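Local coordinates for protein peptidyl-tRNA hydrolase (Thermoplasma acidophilum, PDB 1RLK) that probably hydrolyses the ester bond of peptidyl-tRNAs that drop off the ribosome, releasing the N-acyl amino acid and the tRNA, at residues L13-K17 with G18-A22; C31-R34 with S35-I38; N59-D62 with E63-I67; E103-K106 with L107-T111. All blocks are in the same frame, centred on the assembly; numbering follows the deposited sequence.

Contact 1: L13-K17 with G18-A22; sequences LDMGK and GKIAA
Met-15 and Ile-20 close side chain on side chain over the N-terminus of helix 17-38, the long helix that follows strand 3-10 in the PTH2 fold, with Gly-16 as its N-cap. The touching carbons lie near the roots of both residues: Met-15 CB meets Ile-20 CG1 at 3.7 Å. Ile-20 has CG1 anti to its own carbonyl carbon (chi1 -72°), which turns the longer branch back toward the start of the helix and lays CD1 3.4 Å from Met-15 O. Beyond CB, the Met-15 chain runs straight through chi2 and bends at chi3 (-71°). The Met-15 and Lys-19 side chains cross at about a right angle, Met-15 SD lying 4.1 Å from Lys-19 CG, a loose van der Waals touch on the aliphatic part of the lysine. The rest of Lys-19 leads away from the loop, and its NZ forms a salt bridge with Asp-83. Outside the segment, Met-15 also rests on Thr-95 of strand 94-103, and Ile-20 on Leu-117 at the C-terminus. Trimming Ile-20 to an alanine would probably leave Met-15 CB without its apolar neighbour and open a gap over the first turn. Two backbone bonds start the helix: Ala-21 N gives to Lys-17 O at 3.2 Å, and Ile-20 N gives to Gly-16 O at 3.0 Å, nearly straight at 166°, with Ile-20 CG1 packed 3.3 Å from that same Gly-16 O.

Contact 2: C31-R34 with S35-I38; sequences CAIR and SMKI
Ser-35 folds its hydroxyl back onto the preceding turn of helix 17-38, where OG donates to Cys-31 O at 2.9 Å. OG sits anti to the serine's own carbonyl carbon (chi1 -68°), which brings it to one face of the Cys-31 carbonyl plane while Ser-35 N, also 2.9 Å from Cys-31 O, arrives from the opposite face. Two donors thus grip one oxygen. A valine in place of Ser-35 is likely to leave Cys-31 O with the backbone N-H alone from this turn, and the weak bond between OG and Gly-100 O would go as well. Around the helix, Arg-34 and Ile-38 lie side by side and point the same way, Arg-34 CG 3.9 Å from Ile-38 CD1; the guanidinium continues to a salt bridge with Glu-79. Ile-33 and Lys-37 also run alongside each other, the lysine NZ 4.0 Å from Ile-33 CG2. Met-36 instead crosses Ile-33 obliquely, its CE 4.2 Å from Ile-33 CG1. Met-36 also touches Phe-43 of helix 40-48, and both Ser-35 and Ile-38 meet Val-77. The pattern is that of the C-terminal turns of an alpha-helix, with a serine hydroxyl bonded to the carbonyl four residues back.

Contact 3: N59-D62 with E63-I67; sequences NDLD and EIMEI
Asp-60 and Glu-63 meet at the start of helix 61-74 through hydrogen bonds, a water and close carboxylates. Asp-60 OD1 accepts from Glu-63 N at 3.3 Å, a weak capping bond. CG of Asp-60 stands between its backbone N and carbonyl carbon (chi1 54°), a torsion that brings OD1 to the Glu-63 N-H at the helix start. Asp-60 O takes further weak bonds from Glu-63 N and Ile-64 N. Deeper in the helix the backbone bonds are firmer, Met-65 N to Leu-61 O and Glu-66 N to Asp-62 O both measuring 2.9 Å.

Of the charged groups, the carboxylates of Asp-60 and Glu-63 have planes only 17° apart, and Asp-60 OD1 comes within 4.1 Å of Glu-63 OE2. One water lies 2.7 Å from Asp-60 OD1 and 2.6 Å from Glu-63 OE2, close enough to donate to either and probably to ease the like charges. The other oxygen of Glu-63, OE1, bonds to Tyr-114 OH, which helps fix the rotation of the carboxylate; Glu-66 turns to Arg-69 and Asn-59 OD1 to Lys-11.

The apolar contacts are looser. Leu-61 crosses Ile-64 at about a right angle, CD1 4.2 Å from Ile-64 CB, while its CG lies 4.3 Å from Met-65 CG. Ile-64 continues inward onto Val-58 and Ile-97 of the sheet. An aspartate N-cap bonded to the amide three residues on, where strand 53-58 gives way to helix 61-74, is a classical helix N-terminus.

Contact 4: E103-K106 with L107-T111; sequences EEEK and LDKIT
Glu-104 and Asp-108, one turn apart in helix 104-111, bring like charges together: Glu-104 OE2 and Asp-108 OD2 are 4.1 Å apart, and the carboxylate planes are inclined by 42°. Asp-108 OD2 lies 3.2 Å from Glu-104 CG and 3.0 Å from Glu-104 O, the latter a meeting of two acceptors. In Glu-104, CG stands anti to the backbone N (chi1 179°), beside the carbonyl carbon, and the chain is extended beyond it; OE2 ends in a salt bridge with Lys-4, which would offset part of the repulsion. Lys-106 NZ forms a second salt bridge, with Asp-102.

Backbone hydrogen bonds build the turns. Leu-107 N gives to Glu-103 O, the N-cap residue, at 3.0 Å and 168°, and Asp-108 N gives to Glu-104 O at 2.8 Å. Lys-109 N is held less firmly, by weak bonds to both Glu-105 O and Lys-106 O.

In van der Waals contact, Leu-107 CG packs 3.5 Å from Glu-103 O, and Lys-109 lays CG 3.3 Å from Glu-105 O. Leu-107 is buried against Val-6 and Leu-99 of the sheet. This division of apolar and charged faces marks a short amphipathic alpha-helix, entered directly from strand 94-103 and covering the sheet.

How the contacts relate
All four contacts are local helix turns: three at N-termini and contact 2 in the last turns of helix 17-38. Contacts 1 and 2 share that helix, their centres about 24 Å apart on opposite sides of the chain's centre. Contacts 3 and 4 are the pair that touch, helix 61-74 packing on helix 104-111 where Ile-67 CG2 meets Ile-110 CG2 at 3.9 Å and Ile-67 CD1 meets Thr-111 CG2 at 4.2 Å. Contact 1 comes within about 6 Å of contact 3, nearest atoms, without touching. The bound sulfate, probably from the crystallisation liquor, lies about 4 Å from the Lys-19 side chain in contact 1.

Contact 1: L13-K17 with G18-A22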
ATOM      1  N   LEU A  13       2.105  15.307  -3.887  1.00 32.07           N
ATOM      2  CA  LEU A  13       2.047  15.199  -5.348  1.00 32.45           C
ATOM      3  C   LEU A  13       0.878  15.928  -6.017  1.00 32.90           C
ATOM      4  O   LEU A  13       0.779  15.929  -7.239  1.00 33.76           O
ATOM      5  CB  LEU A  13       2.015  13.723  -5.753  1.00 32.15           C
ATOM      6  CG  LEU A  13       3.301  12.945  -5.510  1.00 31.54           C
ATOM      7  CD1 LEU A  13       3.081  11.507  -5.962  1.00 31.44           C
ATOM      8  CD2 LEU A  13       4.494  13.568  -6.228  1.00 31.38           C
ATOM      9  N   ASP A  14      -0.024  16.512  -5.242  1.00 33.63           N
ATOM     10  CA  ASP A  14      -1.111  17.321  -5.818  1.00 34.18           C
ATOM     11  C   ASP A  14      -2.073  16.417  -6.620  1.00 33.29           C
ATOM     12  O   ASP A  14      -2.636  16.815  -7.643  1.00 33.71           O
ATOM     13  CB  ASP A  14      -0.502  18.470  -6.653  1.00 34.75           C
ATOM     14  CG  ASP A  14      -1.533  19.350  -7.312  1.00 36.78           C
ATOM     15  OD1 ASP A  14      -2.312  20.023  -6.595  1.00 39.59           O
ATOM     16  OD2 ASP A  14      -1.619  19.436  -8.559  1.00 39.35           O
ATOM     17  N   MET A  15      -2.264  15.192  -6.132  1.00 32.29           N
ATOM     18  CA  MET A  15      -3.156  14.241  -6.798  1.00 31.37           C
ATOM     19  C   MET A  15      -4.631  14.520  -6.475  1.00 30.65           C
ATOM     20  O   MET A  15      -4.992  14.731  -5.316  1.00 30.67           O
ATOM     21  CB  MET A  15      -2.790  12.808  -6.417  1.00 30.98           C
ATOM     22  CG  MET A  15      -1.433  12.382  -6.962  1.00 30.17           C
ATOM     23  SD  MET A  15      -1.042  10.662  -6.695  1.00 27.28           S
ATOM     24  CE  MET A  15      -0.748  10.617  -4.916  1.00 28.15           C
ATOM     25  N   GLY A  16      -5.470  14.512  -7.507  1.00 29.32           N
ATOM     26  CA  GLY A  16      -6.903  14.656  -7.329  1.00 29.06           C
ATOM     27  C   GLY A  16      -7.533  13.419  -6.705  1.00 28.44           C
ATOM     28  O   GLY A  16      -6.902  12.377  -6.607  1.00 28.03           O
ATOM     29  N   LYS A  17      -8.791  13.544  -6.301  1.00 27.69           N
ATOM     30  CA  LYS A  17      -9.544  12.467  -5.649  1.00 27.43           C
ATOM     31  C   LYS A  17      -9.566  11.184  -6.473  1.00 25.87           C
ATOM     32  O   LYS A  17      -9.416  10.103  -5.937  1.00 25.59           O
ATOM     33  CB  LYS A  17     -10.998  12.916  -5.418  1.00 28.05           C
ATOM     34  CG  LYS A  17     -11.413  13.007  -3.973  1.00 31.33           C
ATOM     35  CD  LYS A  17     -12.810  13.656  -3.823  1.00 34.99           C
ATOM     36  CE  LYS A  17     -12.729  15.068  -3.211  1.00 36.71           C
ATOM     37  NZ  LYS A  17     -13.970  15.869  -3.479  1.00 37.81           N
ATOM     38  N   GLY A  18      -9.808  11.318  -7.767  1.00 24.37           N
ATOM     39  CA  GLY A  18      -9.864  10.183  -8.671  1.00 24.06           C
ATOM     40  C   GLY A  18      -8.521   9.504  -8.879  1.00 22.87           C
ATOM     41  O   GLY A  18      -8.432   8.284  -8.877  1.00 23.17           O
ATOM     42  N   LYS A  19      -7.479  10.296  -9.078  1.00 22.04           N
ATOM     43  CA  LYS A  19      -6.142   9.756  -9.220  1.00 21.32           C
ATOM     44  C   LYS A  19      -5.707   9.007  -7.945  1.00 20.25           C
ATOM     45  O   LYS A  19      -5.141   7.932  -8.027  1.00 19.55           O
ATOM     46  CB  LYS A  19      -5.128  10.847  -9.599  1.00 21.62           C
ATOM     47  CG  LYS A  19      -3.711  10.276  -9.721  1.00 23.71           C
ATOM     48  CD  LYS A  19      -2.870  10.909 -10.790  1.00 27.75           C
ATOM     49  CE  LYS A  19      -1.702  10.004 -11.135  1.00 29.15           C
ATOM     50  NZ  LYS A  19      -0.810  10.614 -12.165  1.00 31.79           N
ATOM     51  N   ILE A  20      -5.999   9.566  -6.774  1.00 19.77           N
ATOM     52  CA  ILE A  20      -5.674   8.914  -5.510  1.00 19.11           C
ATOM     53  C   ILE A  20      -6.358   7.547  -5.421  1.00 18.37           C
ATOM     54  O   ILE A  20      -5.718   6.563  -5.088  1.00 17.69           O
ATOM     55  CB  ILE A  20      -6.068   9.808  -4.300  1.00 19.25           C
ATOM     56  CG1 ILE A  20      -5.110  10.998  -4.195  1.00 21.44           C
ATOM     57  CG2 ILE A  20      -6.020   9.018  -2.998  1.00 19.85           C
ATOM     58  CD1 ILE A  20      -5.585  12.081  -3.207  1.00 23.17           C
ATOM     59  N   ALA A  21      -7.651   7.496  -5.730  1.00 17.16           N
ATOM     60  CA  ALA A  21      -8.378   6.238  -5.734  1.00 17.36           C
ATOM     61  C   ALA A  21      -7.733   5.224  -6.673  1.00 16.53           C
ATOM     62  O   ALA A  21      -7.561   4.082  -6.318  1.00 16.50           O
ATOM     63  CB  ALA A  21      -9.838   6.457  -6.117  1.00 17.12           C
ATOM     64  N   ALA A  22      -7.376   5.653  -7.880  1.00 16.41           N
ATOM     65  CA  ALA A  22      -6.759   4.753  -8.858  1.00 15.24           C
ATOM     66  C   ALA A  22      -5.418   4.236  -8.360  1.00 14.80           C
ATOM     67  O   ALA A  22      -5.102   3.072  -8.537  1.00 13.61           O
ATOM     68  CB  ALA A  22      -6.578   5.460 -10.199  1.00 16.39           C
TER

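Contact 2: C31-R34 with S35-I38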
ATOM      1  N   CYS A  31      -0.854  -6.122  -4.307  1.00 18.76           N
ATOM      2  CA  CYS A  31      -0.639  -6.782  -3.024  1.00 19.45           C
ATOM      3  C   CYS A  31      -1.542  -7.994  -2.870  1.00 19.50           C
ATOM      4  O   CYS A  31      -1.123  -9.026  -2.365  1.00 19.91           O
ATOM      5  CB  CYS A  31      -0.850  -5.802  -1.872  1.00 19.64           C
ATOM      6  SG  CYS A  31       0.482  -4.619  -1.698  1.00 22.36           S
ATOM      7  N   ALA A  32      -2.785  -7.865  -3.317  1.00 19.55           N
ATOM      8  CA  ALA A  32      -3.780  -8.919  -3.135  1.00 20.19           C
ATOM      9  C   ALA A  32      -3.418 -10.155  -3.955  1.00 20.49           C
ATOM     10  O   ALA A  32      -3.474 -11.261  -3.458  1.00 20.61           O
ATOM     11  CB  ALA A  32      -5.189  -8.410  -3.510  1.00 19.39           C
ATOM     12  N   ILE A  33      -3.046  -9.942  -5.210  1.00 21.93           N
ATOM     13  CA  ILE A  33      -2.669 -11.028  -6.107  1.00 23.04           C
ATOM     14  C   ILE A  33      -1.388 -11.721  -5.643  1.00 23.09           C
ATOM     15  O   ILE A  33      -1.341 -12.939  -5.605  1.00 23.66           O
ATOM     16  CB  ILE A  33      -2.568 -10.517  -7.571  1.00 23.26           C
ATOM     17  CG1 ILE A  33      -3.984 -10.243  -8.092  1.00 24.75           C
ATOM     18  CG2 ILE A  33      -1.844 -11.541  -8.456  1.00 24.34           C
ATOM     19  CD1 ILE A  33      -4.070  -9.724  -9.504  1.00 26.48           C
ATOM     20  N   ARG A  34      -0.360 -10.959  -5.282  1.00 23.69           N
ATOM     21  CA  ARG A  34       0.852 -11.553  -4.721  1.00 24.23           C
ATOM     22  C   ARG A  34       0.534 -12.361  -3.449  1.00 24.79           C
ATOM     23  O   ARG A  34       1.021 -13.481  -3.266  1.00 23.94           O
ATOM     24  CB  ARG A  34       1.889 -10.466  -4.437  1.00 24.49           C
ATOM     25  CG  ARG A  34       3.144 -10.980  -3.735  1.00 25.51           C
ATOM     26  CD  ARG A  34       4.325 -10.048  -3.771  1.00 26.65           C
ATOM     27  NE  ARG A  34       4.534  -9.444  -5.090  1.00 27.92           N
ATOM     28  CZ  ARG A  34       4.664  -8.136  -5.331  1.00 29.15           C
ATOM     29  NH1 ARG A  34       4.604  -7.237  -4.338  1.00 28.77           N
ATOM     30  NH2 ARG A  34       4.841  -7.720  -6.585  1.00 28.88           N
ATOM     31  N   SER A  35      -0.317 -11.807  -2.584  1.00 25.41           N
ATOM     32  CA  SER A  35      -0.641 -12.459  -1.314  1.00 25.86           C
ATOM     33  C   SER A  35      -1.440 -13.733  -1.543  1.00 26.87           C
ATOM     34  O   SER A  35      -1.314 -14.702  -0.798  1.00 26.68           O
ATOM     35  CB  SER A  35      -1.392 -11.514  -0.385  1.00 25.48           C
ATOM     36  OG  SER A  35      -0.548 -10.463   0.052  1.00 25.13           O
ATOM     37  N   MET A  36      -2.248 -13.740  -2.595  1.00 28.04           N
ATOM     38  CA  MET A  36      -2.990 -14.935  -2.989  1.00 29.25           C
ATOM     39  C   MET A  36      -2.038 -16.069  -3.381  1.00 29.74           C
ATOM     40  O   MET A  36      -2.319 -17.241  -3.131  1.00 29.71           O
ATOM     41  CB  MET A  36      -3.923 -14.601  -4.156  1.00 29.29           C
ATOM     42  CG  MET A  36      -4.982 -15.643  -4.435  1.00 31.47           C
ATOM     43  SD  MET A  36      -6.182 -15.187  -5.736  1.00 35.24           S
ATOM     44  CE  MET A  36      -5.375 -13.853  -6.548  1.00 35.00           C
ATOM     45  N   LYS A  37      -0.919 -15.702  -3.990  1.00 30.53           N
ATOM     46  CA  LYS A  37       0.104 -16.660  -4.407  1.00 31.68           C
ATOM     47  C   LYS A  37       0.945 -17.197  -3.228  1.00 31.64           C
ATOM     48  O   LYS A  37       1.045 -18.414  -3.041  1.00 31.80           O
ATOM     49  CB  LYS A  37       1.017 -16.029  -5.472  1.00 31.88           C
ATOM     50  CG  LYS A  37       0.308 -15.738  -6.800  1.00 33.91           C
ATOM     51  CD  LYS A  37       1.290 -15.281  -7.908  1.00 36.41           C
ATOM     52  CE  LYS A  37       0.576 -14.736  -9.155  1.00 37.07           C
ATOM     53  NZ  LYS A  37       1.305 -13.567  -9.770  1.00 38.00           N
ATOM     54  N   ILE A  38       1.528 -16.300  -2.440  1.00 31.47           N
ATOM     55  CA  ILE A  38       2.532 -16.677  -1.447  1.00 31.90           C
ATOM     56  C   ILE A  38       2.026 -16.722  -0.007  1.00 31.75           C
ATOM     57  O   ILE A  38       2.714 -17.245   0.868  1.00 31.83           O
ATOM     58  CB  ILE A  38       3.773 -15.756  -1.541  1.00 31.96           C
ATOM     59  CG1 ILE A  38       3.497 -14.371  -0.951  1.00 32.62           C
ATOM     60  CG2 ILE A  38       4.248 -15.653  -2.991  1.00 33.06           C
ATOM     61  CD1 ILE A  38       4.686 -13.392  -1.078  1.00 32.82           C
TER

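Contact 3: N59-D62 with E63-I67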
ATOM      1  N   ASN A  59       3.861  12.362   4.120  1.00 25.14           N
ATOM      2  CA  ASN A  59       4.281  13.688   3.677  1.00 25.77           C
ATOM      3  C   ASN A  59       5.101  13.676   2.399  1.00 25.72           C
ATOM      4  O   ASN A  59       5.032  14.608   1.601  1.00 25.29           O
ATOM      5  CB  ASN A  59       5.103  14.365   4.775  1.00 26.68           C
ATOM      6  CG  ASN A  59       4.251  14.811   5.927  1.00 28.77           C
ATOM      7  OD1 ASN A  59       3.101  15.222   5.732  1.00 31.56           O
ATOM      8  ND2 ASN A  59       4.804  14.741   7.139  1.00 32.13           N
ATOM      9  N   ASP A  60       5.893  12.629   2.214  1.00 25.71           N
ATOM     10  CA  ASP A  60       6.827  12.633   1.098  1.00 25.86           C
ATOM     11  C   ASP A  60       7.387  11.251   0.793  1.00 25.54           C
ATOM     12  O   ASP A  60       7.014  10.246   1.408  1.00 24.61           O
ATOM     13  CB  ASP A  60       7.951  13.674   1.344  1.00 26.09           C
ATOM     14  CG  ASP A  60       8.650  13.490   2.667  1.00 26.86           C
ATOM     15  OD1 ASP A  60       8.830  12.341   3.124  1.00 26.87           O
ATOM     16  OD2 ASP A  60       9.077  14.462   3.325  1.00 32.02           O
ATOM     17  N   LEU A  61       8.274  11.212  -0.196  1.00 25.39           N
ATOM     18  CA  LEU A  61       8.873   9.978  -0.653  1.00 25.04           C
ATOM     19  C   LEU A  61       9.638   9.289   0.448  1.00 24.98           C
ATOM     20  O   LEU A  61       9.580   8.077   0.590  1.00 24.32           O
ATOM     21  CB  LEU A  61       9.787  10.269  -1.856  1.00 24.89           C
ATOM     22  CG  LEU A  61      10.302   9.022  -2.569  1.00 26.16           C
ATOM     23  CD1 LEU A  61       9.144   8.113  -2.941  1.00 26.04           C
ATOM     24  CD2 LEU A  61      11.080   9.463  -3.810  1.00 27.16           C
ATOM     25  N   ASP A  62      10.353  10.060   1.259  1.00 25.83           N
ATOM     26  CA  ASP A  62      11.095   9.468   2.375  1.00 26.04           C
ATOM     27  C   ASP A  62      10.213   8.609   3.275  1.00 24.96           C
ATOM     28  O   ASP A  62      10.616   7.524   3.699  1.00 25.14           O
ATOM     29  CB  ASP A  62      11.798  10.561   3.191  1.00 27.17           C
ATOM     30  CG  ASP A  62      13.036  11.101   2.488  1.00 30.82           C
ATOM     31  OD1 ASP A  62      13.894  10.275   2.074  1.00 34.49           O
ATOM     32  OD2 ASP A  62      13.221  12.330   2.293  1.00 35.85           O
ATOM     33  N   GLU A  63       8.998   9.059   3.547  1.00 24.06           N
ATOM     34  CA  GLU A  63       8.091   8.265   4.387  1.00 23.74           C
ATOM     35  C   GLU A  63       7.699   6.975   3.688  1.00 22.18           C
ATOM     36  O   GLU A  63       7.696   5.925   4.301  1.00 21.89           O
ATOM     37  CB  GLU A  63       6.825   9.046   4.763  1.00 24.32           C
ATOM     38  CG  GLU A  63       7.050  10.393   5.439  1.00 27.11           C
ATOM     39  CD  GLU A  63       7.804  10.293   6.748  1.00 31.40           C
ATOM     40  OE1 GLU A  63       7.755   9.229   7.403  1.00 31.76           O
ATOM     41  OE2 GLU A  63       8.455  11.303   7.118  1.00 37.01           O
ATOM     42  N   ILE A  64       7.366   7.057   2.401  1.00 21.50           N
ATOM     43  CA  ILE A  64       7.142   5.845   1.590  1.00 21.02           C
ATOM     44  C   ILE A  64       8.293   4.842   1.742  1.00 20.94           C
ATOM     45  O   ILE A  64       8.072   3.656   1.958  1.00 20.45           O
ATOM     46  CB  ILE A  64       6.974   6.214   0.089  1.00 20.72           C
ATOM     47  CG1 ILE A  64       5.744   7.091  -0.132  1.00 20.12           C
ATOM     48  CG2 ILE A  64       6.878   4.961  -0.781  1.00 20.92           C
ATOM     49  CD1 ILE A  64       4.419   6.368   0.083  1.00 19.34           C
ATOM     50  N   MET A  65       9.527   5.326   1.642  1.00 21.83           N
ATOM     51  CA  MET A  65      10.693   4.437   1.663  1.00 22.10           C
ATOM     52  C   MET A  65      10.976   3.878   3.069  1.00 21.96           C
ATOM     53  O   MET A  65      11.487   2.759   3.231  1.00 21.40           O
ATOM     54  CB  MET A  65      11.913   5.182   1.098  1.00 22.66           C
ATOM     55  CG  MET A  65      11.740   5.636  -0.361  1.00 23.79           C
ATOM     56  SD  MET A  65      11.122   4.317  -1.441  1.00 25.49           S
ATOM     57  CE  MET A  65      12.327   3.129  -1.254  1.00 23.43           C
ATOM     58  N   GLU A  66      10.585   4.628   4.092  1.00 22.14           N
ATOM     59  CA  GLU A  66      10.698   4.161   5.470  1.00 22.09           C
ATOM     60  C   GLU A  66       9.734   3.012   5.729  1.00 20.95           C
ATOM     61  O   GLU A  66      10.081   2.040   6.366  1.00 20.55           O
ATOM     62  CB  GLU A  66      10.392   5.321   6.427  1.00 23.30           C
ATOM     63  CG  GLU A  66      10.563   4.977   7.889  1.00 26.97           C
ATOM     64  CD  GLU A  66      12.011   4.710   8.249  1.00 32.92           C
ATOM     65  OE1 GLU A  66      12.920   5.200   7.533  1.00 35.15           O
ATOM     66  OE2 GLU A  66      12.234   4.008   9.259  1.00 36.68           O
ATOM     67  N   ILE A  67       8.511   3.139   5.225  1.00 20.95           N
ATOM     68  CA  ILE A  67       7.501   2.090   5.314  1.00 20.21           C
ATOM     69  C   ILE A  67       8.009   0.818   4.621  1.00 19.94           C
ATOM     70  O   ILE A  67       7.952  -0.293   5.166  1.00 18.69           O
ATOM     71  CB  ILE A  67       6.176   2.617   4.671  1.00 20.86           C
ATOM     72  CG1 ILE A  67       5.523   3.647   5.593  1.00 21.13           C
ATOM     73  CG2 ILE A  67       5.178   1.494   4.410  1.00 21.35           C
ATOM     74  CD1 ILE A  67       4.455   4.486   4.930  1.00 21.89           C
TER
HETATM   75  O   HOH W   1       9.837  12.899   5.612  1.00 44.19           O

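Contact 4: E103-K106 with L107-T111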
ATOM      1  N   GLU A 103      -1.789  -8.968   9.748  1.00 25.40           N
ATOM      2  CA  GLU A 103      -2.398  -8.694  11.048  1.00 26.04           C
ATOM      3  C   GLU A 103      -2.342  -7.210  11.274  1.00 25.79           C
ATOM      4  O   GLU A 103      -1.276  -6.609  11.163  1.00 25.84           O
ATOM      5  CB  GLU A 103      -1.635  -9.393  12.191  1.00 26.11           C
ATOM      6  CG  GLU A 103      -1.482 -10.882  12.018  1.00 28.62           C
ATOM      7  CD  GLU A 103      -0.773 -11.552  13.181  1.00 31.97           C
ATOM      8  OE1 GLU A 103       0.002 -10.878  13.899  1.00 35.09           O
ATOM      9  OE2 GLU A 103      -0.991 -12.768  13.361  1.00 34.28           O
ATOM     10  N   GLU A 104      -3.484  -6.621  11.616  1.00 26.60           N
ATOM     11  CA  GLU A 104      -3.570  -5.191  11.915  1.00 27.31           C
ATOM     12  C   GLU A 104      -2.536  -4.700  12.939  1.00 27.34           C
ATOM     13  O   GLU A 104      -1.971  -3.622  12.796  1.00 27.30           O
ATOM     14  CB  GLU A 104      -4.990  -4.847  12.403  1.00 27.82           C
ATOM     15  CG  GLU A 104      -5.186  -3.379  12.758  1.00 29.52           C
ATOM     16  CD  GLU A 104      -6.656  -2.958  12.749  1.00 31.88           C
ATOM     17  OE1 GLU A 104      -7.518  -3.762  13.144  1.00 35.68           O
ATOM     18  OE2 GLU A 104      -6.955  -1.829  12.332  1.00 32.50           O
ATOM     19  N   GLU A 105      -2.312  -5.470  13.994  1.00 27.50           N
ATOM     20  CA  GLU A 105      -1.344  -5.080  15.026  1.00 27.87           C
ATOM     21  C   GLU A 105       0.058  -4.939  14.434  1.00 27.33           C
ATOM     22  O   GLU A 105       0.805  -4.009  14.784  1.00 26.00           O
ATOM     23  CB  GLU A 105      -1.359  -6.092  16.185  1.00 28.41           C
ATOM     24  CG  GLU A 105      -0.145  -6.062  17.122  1.00 31.52           C
ATOM     25  CD  GLU A 105      -0.436  -5.477  18.503  1.00 34.91           C
ATOM     26  OE1 GLU A 105      -1.515  -5.731  19.069  1.00 37.01           O
ATOM     27  OE2 GLU A 105       0.438  -4.767  19.032  1.00 37.04           O
ATOM     28  N   LYS A 106       0.411  -5.878  13.556  1.00 26.97           N
ATOM     29  CA  LYS A 106       1.700  -5.858  12.864  1.00 26.80           C
ATOM     30  C   LYS A 106       1.791  -4.633  11.960  1.00 25.75           C
ATOM     31  O   LYS A 106       2.756  -3.873  12.034  1.00 25.18           O
ATOM     32  CB  LYS A 106       1.897  -7.146  12.049  1.00 27.27           C
ATOM     33  CG  LYS A 106       3.328  -7.606  11.929  1.00 30.17           C
ATOM     34  CD  LYS A 106       3.459  -8.840  11.015  1.00 33.25           C
ATOM     35  CE  LYS A 106       3.040 -10.136  11.716  1.00 35.62           C
ATOM     36  NZ  LYS A 106       2.751 -11.253  10.742  1.00 36.14           N
ATOM     37  N   LEU A 107       0.760  -4.429  11.139  1.00 24.87           N
ATOM     38  CA  LEU A 107       0.723  -3.324  10.200  1.00 24.38           C
ATOM     39  C   LEU A 107       0.762  -1.979  10.913  1.00 23.90           C
ATOM     40  O   LEU A 107       1.406  -1.064  10.450  1.00 23.10           O
ATOM     41  CB  LEU A 107      -0.503  -3.421   9.279  1.00 24.59           C
ATOM     42  CG  LEU A 107      -0.477  -4.627   8.331  1.00 25.06           C
ATOM     43  CD1 LEU A 107      -1.801  -4.835   7.641  1.00 25.78           C
ATOM     44  CD2 LEU A 107       0.622  -4.447   7.283  1.00 25.14           C
ATOM     45  N   ASP A 108       0.110  -1.876  12.066  1.00 23.86           N
ATOM     46  CA  ASP A 108       0.087  -0.617  12.817  1.00 23.64           C
ATOM     47  C   ASP A 108       1.474  -0.242  13.356  1.00 22.50           C
ATOM     48  O   ASP A 108       1.773   0.924  13.536  1.00 21.81           O
ATOM     49  CB  ASP A 108      -0.918  -0.694  13.969  1.00 24.36           C
ATOM     50  CG  ASP A 108      -2.374  -0.690  13.488  1.00 26.22           C
ATOM     51  OD1 ASP A 108      -2.670  -0.142  12.403  1.00 28.26           O
ATOM     52  OD2 ASP A 108      -3.286  -1.231  14.138  1.00 29.27           O
ATOM     53  N   LYS A 109       2.314  -1.233  13.596  1.00 22.52           N
ATOM     54  CA  LYS A 109       3.718  -0.973  13.970  1.00 23.02           C
ATOM     55  C   LYS A 109       4.468  -0.155  12.927  1.00 22.39           C
ATOM     56  O   LYS A 109       5.452   0.496  13.251  1.00 22.68           O
ATOM     57  CB  LYS A 109       4.477  -2.285  14.208  1.00 23.11           C
ATOM     58  CG  LYS A 109       3.942  -3.120  15.328  1.00 24.94           C
ATOM     59  CD  LYS A 109       4.798  -4.341  15.584  1.00 26.98           C
ATOM     60  CE  LYS A 109       4.250  -5.124  16.761  1.00 29.16           C
ATOM     61  NZ  LYS A 109       4.679  -6.545  16.778  1.00 31.64           N
ATOM     62  N   ILE A 110       4.008  -0.202  11.676  1.00 21.91           N
ATOM     63  CA  ILE A 110       4.651   0.507  10.557  1.00 21.63           C
ATOM     64  C   ILE A 110       3.946   1.812  10.192  1.00 20.94           C
ATOM     65  O   ILE A 110       4.598   2.840  10.024  1.00 21.35           O
ATOM     66  CB  ILE A 110       4.681  -0.423   9.315  1.00 21.56           C
ATOM     67  CG1 ILE A 110       5.514  -1.658   9.607  1.00 22.85           C
ATOM     68  CG2 ILE A 110       5.258   0.294   8.078  1.00 21.98           C
ATOM     69  CD1 ILE A 110       5.448  -2.712   8.524  1.00 24.36           C
ATOM     70  N   THR A 111       2.616   1.754  10.047  1.00 20.80           N
ATOM     71  CA  THR A 111       1.816   2.869   9.529  1.00 20.44           C
ATOM     72  C   THR A 111       0.908   3.614  10.542  1.00 21.25           C
ATOM     73  O   THR A 111       0.315   4.622  10.193  1.00 20.72           O
ATOM     74  CB  THR A 111       0.923   2.399   8.353  1.00 19.88           C
ATOM     75  OG1 THR A 111       0.300   1.145   8.670  1.00 19.30           O
ATOM     76  CG2 THR A 111       1.792   2.120   7.091  1.00 20.03           C
TER